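Local atomic coordinates of serine protease inhibitor 1 (Coprinopsis cinerea, PDB entry 3VWC), a protein that probably inhibits serine-type endopeptidases, as a beta-trefoil member of the I66 family of peptidase inhibitors. Residues A[18-22]-A[59-63]. Sequence-based numbering, arbitrary orientation. Where two conformers were deposited one is given.
Sequences VGRPL and CKGAP
R20 and K60 cross at a slant, their charged ends pointing broadly opposite ways; K60 grips two carbonyls directly, R20 one directly and a second through water. R20 NH1 donates to C59 O at 2.9 Å; the carbonyl lies near the guanidinium plane, at its edge, although the N-H...O angle of 145° shows a bent bond. C59 O also accepts from A62 N, which arrives from the opposite face of the carbonyl plane within the type I' turn from C59 to A62. A water in the plane of the guanidinium takes a second hydrogen bond from NH1 and passes one on to K60 O, the next carbonyl of the turn. In the reverse sense, K60 NZ donates across to R20 O and to P21 O, each at 3.0 Å, sitting above both carbonyl planes rather than on a lone pair. The lysine chain, extended beyond CG, spans the distance from the turn to these two oxygens.

Van der Waals contacts accompany these bonds. K60 CB lies over one face of the R20 guanidinium, 3.6 Å from NH1, and farther along K60 CD packs against R20 CB at 3.9 Å. C59 SG, swung anti to its own backbone N (chi1 -176°), rests 3.6 Å from G19 CA and also touches CG and CD of R20. A62 CB approaches NH1 obliquely.

Beyond the two segments, E24 forms a salt bridge with R20 NH2, and N44 OD1 accepts from R20 N. The contact thus pins the loop leaving the short strand 18-19 to the hairpin turn joining strands 54-59 and 62-67 of the beta-trefoil. E24 probably balances the charge of R20, the R20 and P21 carbonyls probably stabilise the K60 ammonium, and the like charges stand apart, R20 NE to K60 NZ 6.0 Å.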
loop_
_atom_site.group_PDB
_atom_site.type_symbol
_atom_site.label_atom_id
_atom_site.label_comp_id
_atom_site.label_asym_id
_atom_site.label_seq_id
_atom_site.Cartn_x
_atom_site.Cartn_y
_atom_site.Cartn_z
ATOM N N VAL A 18 3.195 5.477 4.451
ATOM C CA VAL A 18 3.709 4.257 3.858
ATOM C C VAL A 18 4.572 4.586 2.620
ATOM O O VAL A 18 4.193 5.454 1.824
ATOM C CB VAL A 18 2.473 3.428 3.453
ATOM C CG1 VAL A 18 2.867 2.166 2.710
ATOM C CG2 VAL A 18 1.638 3.126 4.706
ATOM N N GLY A 19 5.739 3.955 2.488
ATOM C CA GLY A 19 6.533 4.186 1.283
ATOM C C GLY A 19 7.973 3.784 1.533
ATOM O O GLY A 19 8.234 2.764 2.186
ATOM N N ARG A 20 8.916 4.558 0.984
ATOM C CA ARG A 20 10.313 4.180 1.002
ATOM C C ARG A 20 11.095 5.250 1.725
ATOM O O ARG A 20 10.834 6.442 1.557
ATOM C CB ARG A 20 10.797 3.944 -0.434
ATOM C CG ARG A 20 10.261 2.672 -1.068
ATOM C CD ARG A 20 10.382 2.649 -2.602
ATOM N NE ARG A 20 11.804 2.577 -3.006
ATOM C CZ ARG A 20 12.225 2.663 -4.268
ATOM N NH1 ARG A 20 11.375 2.849 -5.271
ATOM N NH2 ARG A 20 13.534 2.605 -4.526
ATOM N N PRO A 21 12.097 4.825 2.521
ATOM C CA PRO A 21 12.873 5.789 3.320
ATOM C C PRO A 21 13.932 6.501 2.473
ATOM O O PRO A 21 14.116 6.150 1.311
ATOM C CB PRO A 21 13.580 4.882 4.337
ATOM C CG PRO A 21 13.792 3.620 3.620
ATOM C CD PRO A 21 12.502 3.437 2.781
ATOM N N LEU A 22 14.614 7.492 3.074
ATOM C CA LEU A 22 15.616 8.298 2.355
ATOM C C LEU A 22 16.841 7.451 1.984
ATOM O O LEU A 22 17.352 7.566 0.876
ATOM C CB LEU A 22 16.039 9.522 3.193
ATOM C CG LEU A 22 16.846 10.605 2.451
ATOM C CD1 LEU A 22 15.966 11.359 1.447
ATOM C CD2 LEU A 22 17.530 11.581 3.425
ATOM N N CYS A 59 5.752 3.825 -6.126
ATOM C CA CYS A 59 6.434 4.492 -5.023
ATOM C C CYS A 59 7.884 4.755 -5.397
ATOM O O CYS A 59 8.679 3.839 -5.627
ATOM C CB CYS A 59 6.359 3.657 -3.741
ATOM S SG CYS A 59 7.091 4.455 -2.284
ATOM N N LYS A 60 8.216 6.028 -5.311
ATOM C CA LYS A 60 9.476 6.540 -5.849
ATOM C C LYS A 60 9.782 5.964 -7.239
ATOM O O LYS A 60 10.922 5.623 -7.567
ATOM C CB LYS A 60 10.609 6.310 -4.846
ATOM C CG LYS A 60 10.398 7.176 -3.623
ATOM C CD LYS A 60 11.530 7.044 -2.609
ATOM C CE LYS A 60 11.302 7.942 -1.390
ATOM N NZ LYS A 60 12.481 7.922 -0.423
ATOM N N GLY A 61 8.738 5.840 -8.052
ATOM C CA GLY A 61 8.914 5.612 -9.478
ATOM C C GLY A 61 8.863 4.146 -9.839
ATOM O O GLY A 61 9.044 3.785 -10.989
ATOM N N ALA A 62 8.769 3.272 -8.831
ATOM C CA ALA A 62 8.728 1.841 -9.084
ATOM C C ALA A 62 7.370 1.237 -8.717
ATOM O O ALA A 62 6.831 1.541 -7.620
ATOM C CB ALA A 62 9.840 1.110 -8.325
ATOM N N PRO A 63 6.897 0.276 -9.517
ATOM C CA PRO A 63 5.565 -0.272 -9.222
ATOM C C PRO A 63 5.719 -1.277 -8.090
ATOM O O PRO A 63 6.753 -1.934 -7.989
ATOM C CB PRO A 63 5.173 -0.982 -10.535
ATOM C CG PRO A 63 6.496 -1.385 -11.171
ATOM C CD PRO A 63 7.422 -0.209 -10.817
HETATM O O HOH W 1 12.531 3.326 -7.758
#